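Local coordinates for protein farnesyl diphosphate phosphatase YisP (Bacillus subtilis subsp. subtilis, PDB 3WE9) that hydrolyses farnesyl diphosphate to farnesol and diphosphate, an activity involved in biofilm formation, at residues L245-A250 and A261-E266; P27-A32 and H239-V244; G195-A200 and D254-H259; R163-L168 and Y207-A212; Q20-Y25 and A46-C51. All blocks are in the same frame, centred on the assembly; numbering follows the deposited sequence.

Contact 1 (L245-A250 and A261-E266); sequences LEKIRA and ALTETE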
# COMPACT_ATOMS: atom_id res chain seq x y z
N LEU A 245 9.52 -6.88 4.62
CA LEU A 245 10.15 -6.52 5.88
C LEU A 245 11.27 -7.50 6.23
O LEU A 245 12.33 -7.10 6.72
CB LEU A 245 9.11 -6.50 7.01
CG LEU A 245 8.06 -5.39 6.89
CD1 LEU A 245 6.97 -5.59 7.92
CD2 LEU A 245 8.73 -4.03 7.05
N GLU A 246 11.04 -8.78 5.96
CA GLU A 246 12.07 -9.78 6.25
C GLU A 246 13.29 -9.59 5.35
O GLU A 246 14.43 -9.74 5.80
CB GLU A 246 11.48 -11.19 6.09
CG GLU A 246 10.36 -11.50 7.07
CD GLU A 246 10.84 -11.60 8.52
OE1 GLU A 246 11.43 -10.63 9.05
OE2 GLU A 246 10.62 -12.67 9.14
N LYS A 247 13.06 -9.25 4.08
CA LYS A 247 14.16 -9.04 3.14
C LYS A 247 15.02 -7.86 3.59
O LYS A 247 16.25 -7.91 3.54
CB LYS A 247 13.63 -8.78 1.73
CG LYS A 247 14.74 -8.64 0.68
CD LYS A 247 14.21 -8.49 -0.74
CE LYS A 247 15.37 -8.42 -1.74
NZ LYS A 247 14.90 -8.33 -3.15
N ILE A 248 14.35 -6.79 4.01
CA ILE A 248 15.06 -5.60 4.47
C ILE A 248 15.96 -5.98 5.65
O ILE A 248 17.11 -5.56 5.71
CB ILE A 248 14.05 -4.50 4.89
CG1 ILE A 248 13.24 -4.06 3.66
CG2 ILE A 248 14.79 -3.32 5.52
CD1 ILE A 248 12.10 -3.08 3.96
N ARG A 249 15.43 -6.78 6.57
CA ARG A 249 16.21 -7.20 7.72
C ARG A 249 17.39 -8.05 7.26
O ARG A 249 18.50 -7.91 7.78
CB ARG A 249 15.33 -8.01 8.68
CG ARG A 249 14.31 -7.17 9.42
CD ARG A 249 13.36 -8.02 10.26
NE ARG A 249 12.42 -7.18 10.99
CZ ARG A 249 11.10 -7.35 10.99
NH1 ARG A 249 10.56 -8.34 10.29
NH2 ARG A 249 10.33 -6.53 11.68
N ALA A 250 17.14 -8.91 6.28
CA ALA A 250 18.16 -9.79 5.72
C ALA A 250 19.26 -8.99 5.01
O ALA A 250 20.40 -9.43 4.92
CB ALA A 250 17.52 -10.77 4.73
N ALA A 261 12.58 -4.22 -2.73
CA ALA A 261 11.39 -4.76 -3.37
C ALA A 261 11.65 -6.23 -3.68
O ALA A 261 12.80 -6.64 -3.87
CB ALA A 261 11.09 -4.00 -4.66
N LEU A 262 10.59 -7.03 -3.72
CA LEU A 262 10.73 -8.45 -4.01
C LEU A 262 10.95 -8.63 -5.51
O LEU A 262 10.32 -7.94 -6.32
CB LEU A 262 9.47 -9.21 -3.59
CG LEU A 262 9.02 -9.12 -2.12
CD1 LEU A 262 7.65 -9.79 -1.99
CD2 LEU A 262 10.05 -9.79 -1.21
N THR A 263 11.84 -9.55 -5.88
CA THR A 263 12.09 -9.81 -7.30
C THR A 263 10.99 -10.73 -7.80
O THR A 263 10.24 -11.29 -7.00
CB THR A 263 13.45 -10.52 -7.50
OG1 THR A 263 13.41 -11.80 -6.86
CG2 THR A 263 14.58 -9.69 -6.91
N GLU A 264 10.88 -10.89 -9.12
CA GLU A 264 9.86 -11.77 -9.68
C GLU A 264 10.03 -13.15 -9.07
O GLU A 264 9.05 -13.80 -8.67
CB GLU A 264 10.00 -11.87 -11.21
CG GLU A 264 9.91 -10.54 -11.96
CD GLU A 264 9.79 -10.73 -13.47
OE1 GLU A 264 10.62 -11.47 -14.04
OE2 GLU A 264 8.87 -10.15 -14.07
N THR A 265 11.28 -13.61 -9.00
CA THR A 265 11.59 -14.91 -8.44
C THR A 265 11.11 -15.00 -7.00
O THR A 265 10.49 -15.99 -6.60
CB THR A 265 13.11 -15.19 -8.47
OG1 THR A 265 13.57 -15.15 -9.83
CG2 THR A 265 13.43 -16.57 -7.89
N GLU A 266 11.39 -13.96 -6.21
CA GLU A 266 10.98 -13.94 -4.82
C GLU A 266 9.47 -13.99 -4.64
O GLU A 266 8.96 -14.74 -3.81
CB GLU A 266 11.57 -12.72 -4.11
CG GLU A 266 13.04 -12.89 -3.77
CD GLU A 266 13.70 -11.61 -3.28
OE1 GLU A 266 14.77 -11.71 -2.65
OE2 GLU A 266 13.15 -10.51 -3.52
O HOH W 1 15.63 -5.02 -3.45
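Ala261 contributes its backbone carbonyl: Lys247 NZ donates to Ala261 O at 2.8 Å, the C=O...N angle being 150°, with the ammonium tilted from the carbonyl plane. The lysine gets there by stretching its whole chain, CG anti to the backbone N (chi1 -177°) and the rest of the chain extended, from the side of the helix that ends at Ala250. Leu262 follows, with CD2 4.4 Å from Lys247 CD, while its side chain settles on Leu240, Ala243 and Val244 of helix 228-250, the helix that carries Lys247. Thr263 is the N-cap of the helix that starts at Glu264. Its OG1 accepts from Glu266 N at 3.0 Å, and Glu266 OE2 accepts in return from Thr263 N at 2.9 Å, a reciprocal pair that makes a capping box. Glu266 then turns the same oxygen to the lysine: Lys247 NZ reaches OE2 on its syn lone pair at 2.8 Å, a salt bridge in which the two side chains cross at about a right angle. The amide of Thr263 comes to OE2 on the anti side, 30° out of the carboxylate plane. One carboxylate oxygen is thus gripped twice, closing the helix start and tying it to the preceding helix. At this partly exposed position the ammonium probably favours an ionised Glu266, and the bond to Ala261 O also holds the loop leading into that helix.

Contact 2 (P27-A32 and H239-V244); sequences PACFKA and HLHRAV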
# COMPACT_ATOMS: atom_id res chain seq x y z
N PRO A 27 4.38 -4.03 -8.82
CA PRO A 27 4.40 -5.43 -9.27
C PRO A 27 3.84 -6.41 -8.24
O PRO A 27 3.10 -7.33 -8.59
CB PRO A 27 5.88 -5.68 -9.55
CG PRO A 27 6.37 -4.33 -9.96
CD PRO A 27 5.72 -3.43 -8.95
N ALA A 28 4.20 -6.21 -6.97
CA ALA A 28 3.73 -7.08 -5.90
C ALA A 28 2.21 -7.01 -5.74
O ALA A 28 1.53 -8.03 -5.76
CB ALA A 28 4.41 -6.72 -4.59
N CYS A 29 1.69 -5.79 -5.57
CA CYS A 29 0.25 -5.60 -5.42
C CYS A 29 -0.49 -6.10 -6.65
O CYS A 29 -1.52 -6.75 -6.54
CB CYS A 29 -0.07 -4.12 -5.18
SG CYS A 29 0.46 -3.47 -3.57
N PHE A 30 0.06 -5.78 -7.83
CA PHE A 30 -0.54 -6.19 -9.09
C PHE A 30 -0.67 -7.71 -9.08
O PHE A 30 -1.68 -8.26 -9.52
CB PHE A 30 0.34 -5.77 -10.27
CG PHE A 30 -0.24 -6.10 -11.62
CD1 PHE A 30 -1.18 -5.26 -12.21
CD2 PHE A 30 0.15 -7.25 -12.29
CE1 PHE A 30 -1.73 -5.57 -13.45
CE2 PHE A 30 -0.40 -7.57 -13.54
CZ PHE A 30 -1.34 -6.72 -14.12
N LYS A 31 0.36 -8.37 -8.58
CA LYS A 31 0.38 -9.82 -8.50
C LYS A 31 -0.71 -10.31 -7.55
O LYS A 31 -1.40 -11.29 -7.84
CB LYS A 31 1.75 -10.29 -8.02
CG LYS A 31 1.90 -11.80 -7.98
CD LYS A 31 1.68 -12.40 -9.36
CE LYS A 31 1.69 -13.91 -9.32
NZ LYS A 31 1.35 -14.49 -10.65
N ALA A 32 -0.85 -9.64 -6.41
CA ALA A 32 -1.85 -10.01 -5.42
C ALA A 32 -3.26 -9.84 -6.00
O ALA A 32 -4.14 -10.67 -5.77
CB ALA A 32 -1.70 -9.16 -4.17
N HIS A 239 1.29 -11.84 2.80
CA HIS A 239 2.55 -12.58 2.67
C HIS A 239 3.66 -11.77 2.01
O HIS A 239 4.81 -11.80 2.45
CB HIS A 239 2.34 -13.86 1.86
CG HIS A 239 1.77 -14.99 2.66
ND1 HIS A 239 0.64 -14.86 3.44
CD2 HIS A 239 2.18 -16.28 2.80
CE1 HIS A 239 0.38 -16.02 4.03
NE2 HIS A 239 1.30 -16.89 3.66
N LEU A 240 3.32 -11.05 0.95
CA LEU A 240 4.28 -10.25 0.21
C LEU A 240 4.91 -9.13 1.03
O LEU A 240 6.12 -8.92 0.98
CB LEU A 240 3.64 -9.66 -1.05
CG LEU A 240 3.27 -10.68 -2.14
CD1 LEU A 240 2.46 -10.00 -3.24
CD2 LEU A 240 4.55 -11.29 -2.71
N HIS A 241 4.08 -8.41 1.78
CA HIS A 241 4.58 -7.30 2.57
C HIS A 241 5.32 -7.73 3.82
O HIS A 241 6.21 -7.03 4.29
CB HIS A 241 3.44 -6.32 2.84
CG HIS A 241 2.95 -5.66 1.59
ND1 HIS A 241 3.63 -4.63 0.98
CD2 HIS A 241 1.94 -5.99 0.75
CE1 HIS A 241 3.07 -4.35 -0.18
NE2 HIS A 241 2.04 -5.16 -0.35
N ARG A 242 4.97 -8.90 4.36
CA ARG A 242 5.71 -9.41 5.50
C ARG A 242 7.09 -9.80 4.97
O ARG A 242 8.11 -9.53 5.61
CB ARG A 242 5.04 -10.65 6.10
CG ARG A 242 4.01 -10.34 7.17
CD ARG A 242 3.66 -11.58 7.99
NE ARG A 242 2.74 -11.26 9.07
CZ ARG A 242 1.42 -11.43 9.01
NH1 ARG A 242 0.86 -11.93 7.92
NH2 ARG A 242 0.67 -11.11 10.06
N ALA A 243 7.10 -10.41 3.79
CA ALA A 243 8.34 -10.84 3.16
C ALA A 243 9.25 -9.65 2.86
O ALA A 243 10.48 -9.75 2.94
CB ALA A 243 8.04 -11.60 1.87
N VAL A 244 8.65 -8.51 2.50
CA VAL A 244 9.43 -7.32 2.22
C VAL A 244 10.21 -6.90 3.48
O VAL A 244 11.41 -6.61 3.41
CB VAL A 244 8.52 -6.15 1.77
CG1 VAL A 244 9.33 -4.84 1.71
CG2 VAL A 244 7.94 -6.44 0.39
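Ala28 O, which accepts the helical bond from Ala32 N at 2.9 Å, is also the backbone atom most closely approached by Leu240: methyl CD1 lies 3.3 Å from Ala28 O, so an apolar group lies against a carbonyl already engaged within its own helix. The same methyl lies 4.0 Å from Ala28 CB and 4.3 Å from Ala32 CB, filling the step between two alanines one turn apart. A first torsion with CG anti to the carbonyl carbon, chi1 -69°, followed by an extended second one, carries CD1 across. Beside this apolar patch the thiol of Cys29 meets His241. Its SG lies at the edge of the imidazole, 5.0 Å from the ring centroid and 83° off the ring normal, an edge-on sulfur-aromatic contact. The short segments run nearly antiparallel, at 154°, with their axes 10.6 Å apart. This is antiparallel helix packing in the all-helical phytoene/squalene synthase fold, joining the N-terminal helix 27-33 to helix 228-250, whose long leucine bridges the gap. Ile159 and Val162 of helix 145-165 touch His241, and Ala32 O takes a hydrogen bond from the hydroxyl of Thr233. A triethylene glycol molecule, probably from the crystallisation liquor, lies about 4 Å from the Cys29 side chain. Chemically, then, this buried interface relies on methyl packing and a sulfur contact, Ala28 O having its partner in Ala32 N.

Contact 3 (G195-A200 and D254-H259); sequences GTVNKA and DVFQYH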
# COMPACT_ATOMS: atom_id res chain seq x y z
N GLY A 195 22.70 9.03 6.42
CA GLY A 195 22.17 7.73 6.07
C GLY A 195 22.92 6.65 6.83
O GLY A 195 23.17 5.56 6.30
N THR A 196 23.28 6.95 8.07
CA THR A 196 24.01 5.99 8.89
C THR A 196 23.13 4.88 9.43
O THR A 196 22.11 5.13 10.07
CB THR A 196 24.69 6.68 10.09
OG1 THR A 196 25.54 7.73 9.61
CG2 THR A 196 25.53 5.67 10.87
N VAL A 197 23.53 3.64 9.17
CA VAL A 197 22.78 2.48 9.66
C VAL A 197 23.52 1.91 10.85
O VAL A 197 24.45 1.11 10.71
CB VAL A 197 22.64 1.39 8.59
CG1 VAL A 197 21.90 0.18 9.18
CG2 VAL A 197 21.89 1.93 7.38
N ASN A 198 23.12 2.35 12.04
CA ASN A 198 23.73 1.86 13.27
C ASN A 198 22.64 1.24 14.11
O ASN A 198 21.49 1.14 13.66
CB ASN A 198 24.41 3.01 14.03
CG ASN A 198 23.51 4.23 14.19
OD1 ASN A 198 22.28 4.11 14.18
ND2 ASN A 198 24.12 5.40 14.37
N LYS A 199 22.99 0.80 15.31
CA LYS A 199 22.03 0.18 16.22
C LYS A 199 20.85 1.11 16.50
O LYS A 199 19.70 0.68 16.54
CB LYS A 199 22.71 -0.21 17.53
CG LYS A 199 21.77 -0.85 18.55
CD LYS A 199 21.13 -2.12 17.99
CE LYS A 199 20.25 -2.79 19.04
NZ LYS A 199 19.57 -4.01 18.52
N ALA A 200 21.14 2.39 16.71
CA ALA A 200 20.10 3.39 16.98
C ALA A 200 19.11 3.43 15.82
O ALA A 200 17.90 3.58 16.03
CB ALA A 200 20.74 4.76 17.18
N ASP A 254 19.63 -1.69 4.88
CA ASP A 254 20.36 -0.78 3.99
C ASP A 254 19.41 0.03 3.10
O ASP A 254 19.62 0.15 1.88
CB ASP A 254 21.32 -1.62 3.14
CG ASP A 254 22.55 -0.85 2.68
OD1 ASP A 254 22.83 0.25 3.19
OD2 ASP A 254 23.27 -1.38 1.80
N VAL A 255 18.38 0.61 3.71
CA VAL A 255 17.36 1.37 2.98
C VAL A 255 17.70 2.80 2.61
O VAL A 255 16.92 3.46 1.93
CB VAL A 255 16.01 1.37 3.75
CG1 VAL A 255 15.49 -0.05 3.86
CG2 VAL A 255 16.20 1.99 5.13
N PHE A 256 18.85 3.31 3.06
CA PHE A 256 19.26 4.67 2.70
C PHE A 256 19.96 4.59 1.34
O PHE A 256 19.99 5.57 0.58
CB PHE A 256 20.25 5.24 3.73
CG PHE A 256 19.63 5.56 5.07
CD1 PHE A 256 18.65 6.55 5.18
CD2 PHE A 256 20.04 4.89 6.21
CE1 PHE A 256 18.09 6.86 6.43
CE2 PHE A 256 19.49 5.20 7.46
CZ PHE A 256 18.51 6.18 7.56
N GLN A 257 20.52 3.42 1.04
CA GLN A 257 21.24 3.19 -0.21
C GLN A 257 20.42 2.55 -1.32
O GLN A 257 20.58 2.88 -2.50
CB GLN A 257 22.47 2.32 0.05
CG GLN A 257 23.52 2.96 0.94
CD GLN A 257 23.88 4.36 0.48
OE1 GLN A 257 24.08 4.60 -0.71
NE2 GLN A 257 23.98 5.29 1.42
N TYR A 258 19.54 1.62 -0.94
CA TYR A 258 18.71 0.91 -1.91
C TYR A 258 17.23 0.92 -1.55
O TYR A 258 16.87 1.01 -0.38
CB TYR A 258 19.13 -0.56 -1.98
CG TYR A 258 20.54 -0.81 -2.41
CD1 TYR A 258 20.86 -0.95 -3.76
CD2 TYR A 258 21.56 -0.95 -1.47
CE1 TYR A 258 22.16 -1.23 -4.17
CE2 TYR A 258 22.87 -1.22 -1.87
CZ TYR A 258 23.16 -1.36 -3.21
OH TYR A 258 24.44 -1.65 -3.61
N HIS A 259 16.39 0.81 -2.57
CA HIS A 259 14.95 0.74 -2.38
C HIS A 259 14.66 -0.76 -2.45
O HIS A 259 14.90 -1.40 -3.48
CB HIS A 259 14.21 1.46 -3.51
CG HIS A 259 12.72 1.25 -3.50
ND1 HIS A 259 11.88 1.84 -4.41
CD2 HIS A 259 11.93 0.49 -2.69
CE1 HIS A 259 10.63 1.46 -4.18
NE2 HIS A 259 10.64 0.64 -3.14
O HOH W 2 23.80 3.95 4.43
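Gly195 leaves its helix with positive phi (71°) in a Schellman motif, and its CA comes within 5.4 Å of Phe256 CA, where the facing chain takes up helical torsions without regular helical bonding. Phe256 uses this close approach to lay its ring against the glycine. Gly195 CA sits over one face, 3.6 Å from the ring centroid and 18° off the normal, a CH-pi contact displaced slightly toward the rim. The carbonyl of the same residue passes close to the ring as well, Gly195 O being 3.2 Å from Phe256 CD2. The phenyl ring is put there by a first torsion that leaves CG anti to the carbonyl carbon, chi1 -71°. In this all-helical fold of the phytoene/squalene synthase family, the contact joins two connections: the turn between helices 189-194 and 199-221, and the long loop between helices 228-250 and 264-271. Val197 approaches from another direction, with CG2 at the ring edge near its plane, 3.7 Å from Phe256 CD2. Thr196 O stands obliquely to the ring, 3.7 Å from Phe256 CE2, and accepts a hydrogen bond from Tyr187 OH. Further round, Phe256 meets the ring of Phe201 and touches Leu192. Just beyond the ring contacts, Asn198 caps the start of helix 199-221, its OD1 accepting from Phe201 N.

Contact 4 (R163-L168 and Y207-A212); sequences RFLSDL and YIAFEA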
# COMPACT_ATOMS: atom_id res chain seq x y z
N ARG A 163 6.00 0.31 2.66
CA ARG A 163 6.61 1.05 1.57
C ARG A 163 7.53 2.13 2.14
O ARG A 163 8.65 2.32 1.66
CB ARG A 163 5.53 1.69 0.69
CG ARG A 163 4.80 0.70 -0.19
CD ARG A 163 3.62 1.34 -0.88
NE ARG A 163 3.06 0.48 -1.91
CZ ARG A 163 3.60 0.29 -3.11
NH1 ARG A 163 4.73 0.91 -3.43
NH2 ARG A 163 3.02 -0.52 -3.99
N PHE A 164 7.06 2.83 3.17
CA PHE A 164 7.85 3.87 3.80
C PHE A 164 9.17 3.32 4.33
O PHE A 164 10.22 3.93 4.16
CB PHE A 164 7.09 4.52 4.96
CG PHE A 164 5.91 5.36 4.54
CD1 PHE A 164 5.65 5.60 3.19
CD2 PHE A 164 5.07 5.93 5.49
CE1 PHE A 164 4.57 6.40 2.79
CE2 PHE A 164 3.99 6.74 5.12
CZ PHE A 164 3.74 6.97 3.76
N LEU A 165 9.09 2.16 4.99
CA LEU A 165 10.27 1.50 5.57
C LEU A 165 11.22 0.86 4.56
O LEU A 165 12.34 0.47 4.92
CB LEU A 165 9.81 0.43 6.56
CG LEU A 165 9.12 0.91 7.85
CD1 LEU A 165 8.51 -0.28 8.59
CD2 LEU A 165 10.13 1.62 8.73
N SER A 166 10.78 0.74 3.31
CA SER A 166 11.57 0.11 2.25
C SER A 166 12.51 1.02 1.47
O SER A 166 13.32 0.55 0.67
CB SER A 166 10.62 -0.55 1.23
OG SER A 166 9.79 -1.52 1.83
N ASP A 167 12.43 2.33 1.70
CA ASP A 167 13.26 3.25 0.93
C ASP A 167 13.33 4.61 1.61
O ASP A 167 12.34 5.33 1.68
CB ASP A 167 12.66 3.37 -0.47
CG ASP A 167 13.45 4.28 -1.40
OD1 ASP A 167 14.59 4.68 -1.07
OD2 ASP A 167 12.92 4.58 -2.49
N LEU A 168 14.52 4.95 2.11
CA LEU A 168 14.74 6.22 2.78
C LEU A 168 15.83 7.01 2.05
O LEU A 168 16.59 7.75 2.67
CB LEU A 168 15.15 5.99 4.24
CG LEU A 168 14.14 5.22 5.11
CD1 LEU A 168 14.69 5.09 6.53
CD2 LEU A 168 12.80 5.96 5.12
N TYR A 207 11.08 -0.37 15.60
CA TYR A 207 9.99 0.15 16.43
C TYR A 207 8.79 0.47 15.54
O TYR A 207 7.64 0.20 15.91
CB TYR A 207 10.44 1.40 17.18
CG TYR A 207 9.51 1.82 18.30
CD1 TYR A 207 9.50 1.14 19.52
CD2 TYR A 207 8.65 2.91 18.14
CE1 TYR A 207 8.66 1.54 20.56
CE2 TYR A 207 7.79 3.31 19.17
CZ TYR A 207 7.81 2.62 20.38
OH TYR A 207 6.99 3.03 21.41
N ILE A 208 9.06 1.04 14.36
CA ILE A 208 8.01 1.38 13.41
C ILE A 208 7.51 0.11 12.71
O ILE A 208 6.32 -0.05 12.46
CB ILE A 208 8.53 2.40 12.35
CG1 ILE A 208 9.01 3.67 13.06
CG2 ILE A 208 7.43 2.75 11.34
CD1 ILE A 208 9.75 4.65 12.15
N ALA A 209 8.44 -0.80 12.40
CA ALA A 209 8.06 -2.06 11.74
C ALA A 209 7.13 -2.87 12.64
O ALA A 209 6.24 -3.59 12.17
CB ALA A 209 9.32 -2.87 11.40
N PHE A 210 7.33 -2.75 13.95
CA PHE A 210 6.50 -3.46 14.93
C PHE A 210 5.03 -3.06 14.75
O PHE A 210 4.13 -3.90 14.79
CB PHE A 210 6.96 -3.11 16.36
CG PHE A 210 6.27 -3.91 17.42
CD1 PHE A 210 6.76 -5.15 17.82
CD2 PHE A 210 5.10 -3.43 18.01
CE1 PHE A 210 6.11 -5.90 18.80
CE2 PHE A 210 4.44 -4.18 18.99
CZ PHE A 210 4.95 -5.41 19.38
N GLU A 211 4.79 -1.76 14.57
CA GLU A 211 3.44 -1.24 14.34
C GLU A 211 2.87 -1.78 13.03
O GLU A 211 1.72 -2.24 12.98
CB GLU A 211 3.48 0.29 14.29
CG GLU A 211 3.75 0.94 15.63
CD GLU A 211 2.48 1.15 16.44
OE1 GLU A 211 1.51 0.39 16.24
OE2 GLU A 211 2.45 2.08 17.28
N ALA A 212 3.66 -1.72 11.96
CA ALA A 212 3.20 -2.20 10.67
C ALA A 212 2.74 -3.66 10.78
O ALA A 212 1.69 -4.03 10.27
CB ALA A 212 4.32 -2.08 9.63
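Leu165 reaches helix 199-221 through a first torsion that sets CG anti to the carbonyl carbon, chi1 -68°, and a second near 170°, which together send both methyls across in a fork. Ile208 answers with CG2 anti to its backbone N, turning that branch to the leucine, so that Leu165 CD2 rests 3.9 Å from Ile208 CG2, the two side chains meeting at a slant. The other prong goes to Ala209. Leu165 CD1 comes to 3.6 Å from Ala209 CA and 3.9 Å from Ala209 CB, lying close against the backbone where the small side chain permits it. The opposing CA atoms of Leu165 and Ala209 are 7.5 Å apart, and the leucine fills that gap. All three residues are buried. Leu245 of helix 228-250 packs on Leu165 as well, and Leu121 of helix 118-140 covers Ile208, so four helices meet here; Leu165 O is held by the indole N-H of Trp205. The contact is helix-helix packing in the all-helical fold of the phytoene/squalene synthase family. Its central residue, Leu165, lies two positions before Asp167, which opens a sequence fitting the DXXXD motif; in relatives that motif serves metal-assisted diphosphate binding, and it may have a similar part here.

Contact 5 (Q20-Y25 and A46-C51); sequences QIVGEY and AVLSFC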
# COMPACT_ATOMS: atom_id res chain seq x y z
N GLN A 20 -1.46 -1.74 -16.79
CA GLN A 20 -0.07 -1.57 -17.20
C GLN A 20 0.64 -0.73 -16.14
O GLN A 20 1.76 -1.04 -15.72
CB GLN A 20 0.00 -0.84 -18.54
CG GLN A 20 -0.92 -1.39 -19.62
CD GLN A 20 -0.29 -2.52 -20.42
OE1 GLN A 20 0.14 -3.53 -19.86
NE2 GLN A 20 -0.24 -2.35 -21.74
N ILE A 21 -0.04 0.33 -15.71
CA ILE A 21 0.47 1.25 -14.69
C ILE A 21 0.76 0.53 -13.37
O ILE A 21 1.89 0.54 -12.89
CB ILE A 21 -0.55 2.38 -14.41
CG1 ILE A 21 -0.61 3.34 -15.61
CG2 ILE A 21 -0.19 3.12 -13.14
CD1 ILE A 21 -1.58 4.48 -15.44
N VAL A 22 -0.27 -0.07 -12.79
CA VAL A 22 -0.12 -0.77 -11.53
C VAL A 22 0.94 -1.85 -11.66
O VAL A 22 1.76 -2.05 -10.76
CB VAL A 22 -1.45 -1.41 -11.06
CG1 VAL A 22 -1.26 -2.10 -9.72
CG2 VAL A 22 -2.53 -0.33 -10.95
N GLY A 23 0.93 -2.56 -12.78
CA GLY A 23 1.90 -3.61 -12.99
C GLY A 23 3.32 -3.09 -13.00
O GLY A 23 4.26 -3.80 -12.64
N GLU A 24 3.48 -1.83 -13.40
CA GLU A 24 4.80 -1.22 -13.47
C GLU A 24 5.26 -0.60 -12.16
O GLU A 24 6.41 -0.77 -11.76
CB GLU A 24 4.80 -0.14 -14.56
CG GLU A 24 6.18 0.45 -14.83
CD GLU A 24 6.17 1.43 -15.98
OE1 GLU A 24 5.68 1.07 -17.07
OE2 GLU A 24 6.67 2.57 -15.80
N TYR A 25 4.36 0.11 -11.48
CA TYR A 25 4.70 0.78 -10.23
C TYR A 25 4.38 0.03 -8.94
O TYR A 25 4.65 0.52 -7.84
CB TYR A 25 4.05 2.16 -10.21
CG TYR A 25 4.52 3.05 -11.34
CD1 TYR A 25 5.84 3.50 -11.37
CD2 TYR A 25 3.67 3.41 -12.38
CE1 TYR A 25 6.30 4.30 -12.42
CE2 TYR A 25 4.12 4.21 -13.43
CZ TYR A 25 5.43 4.65 -13.44
OH TYR A 25 5.89 5.44 -14.48
N ALA A 46 -8.01 0.27 -11.59
CA ALA A 46 -8.48 1.64 -11.72
C ALA A 46 -8.27 2.42 -10.42
O ALA A 46 -7.77 3.55 -10.44
CB ALA A 46 -9.98 1.65 -12.10
N VAL A 47 -8.65 1.82 -9.30
CA VAL A 47 -8.50 2.46 -8.00
C VAL A 47 -7.04 2.77 -7.68
O VAL A 47 -6.71 3.89 -7.29
CB VAL A 47 -9.10 1.59 -6.87
CG1 VAL A 47 -8.72 2.15 -5.51
CG2 VAL A 47 -10.62 1.53 -7.02
N LEU A 48 -6.17 1.78 -7.85
CA LEU A 48 -4.75 2.00 -7.55
C LEU A 48 -4.07 2.91 -8.58
O LEU A 48 -3.12 3.62 -8.24
CB LEU A 48 -4.01 0.66 -7.45
CG LEU A 48 -4.45 -0.24 -6.29
CD1 LEU A 48 -3.47 -1.40 -6.16
CD2 LEU A 48 -4.50 0.56 -5.00
N SER A 49 -4.54 2.88 -9.82
CA SER A 49 -3.98 3.76 -10.85
C SER A 49 -4.28 5.19 -10.42
O SER A 49 -3.42 6.08 -10.52
CB SER A 49 -4.61 3.48 -12.22
OG SER A 49 -4.15 2.25 -12.76
N PHE A 50 -5.50 5.39 -9.93
CA PHE A 50 -5.94 6.69 -9.45
C PHE A 50 -4.98 7.15 -8.34
O PHE A 50 -4.51 8.28 -8.34
CB PHE A 50 -7.36 6.61 -8.88
CG PHE A 50 -7.74 7.78 -8.02
CD1 PHE A 50 -8.14 8.98 -8.59
CD2 PHE A 50 -7.66 7.69 -6.63
CE1 PHE A 50 -8.45 10.08 -7.79
CE2 PHE A 50 -7.97 8.77 -5.82
CZ PHE A 50 -8.37 9.98 -6.40
N CYS A 51 -4.72 6.25 -7.40
CA CYS A 51 -3.82 6.54 -6.29
C CYS A 51 -2.43 6.95 -6.79
O CYS A 51 -1.89 7.98 -6.38
CB CYS A 51 -3.71 5.33 -5.36
SG CYS A 51 -5.21 5.01 -4.39
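Apolar packing joins Val22 to Leu48 on the facing helix. Val22 CG2, the branch lying anti to the carbonyl carbon, lies 3.9 Å from Leu48 CB, with the two side chains crossing at about a right angle. The CA atoms of Val22 and Ser49 are 6.0 Å apart, the closest backbone pair, and the small Ser49 lies opposite Val22. Helices 6-25 and 38-54 pack here as a crossed pair in the all-helical phytoene/squalene synthase fold: the short segments make an angle of 63°, their axes 9.0 Å apart. A second group of contacts sets aliphatic carbons against a hydroxyl. Ser49 OG stands 3.5 Å from Val22 CG2 and 4.0 Å from Ile21 CB, while its polar need is met within its own helix by a hydrogen bond with Trp45 O. Other side chains touch the pair of segments: Phe30 touches Val22, Leu33 touches Leu48, and Leu83 touches Ile21. Triethylene glycol, probably from the crystallisation liquor, is bound about 4 Å from the Leu48 side chain.

In the fold
Helix 228-250 is shared by contacts 1 and 2, whose centres lie 9 Å apart and which touch through packing. Contacts 3 and 4 both use helix 199-221. Their centres are 12 Å apart, and they are joined by a probable hydrogen bond from Leu168 N to Val255 O. Along the chain, contact 5 crosses contact 2, contact 4 is nested inside the loop that contact 2 closes, and contact 1 opens after contact 2 has closed. Contacts 3 and 5 are farthest apart, 29 Å between centres. The five contacts together bring sequence-distant helices into one monomeric, all-helical body, in which the loop after helix 228-250 supplies residues to contacts 3 and 1.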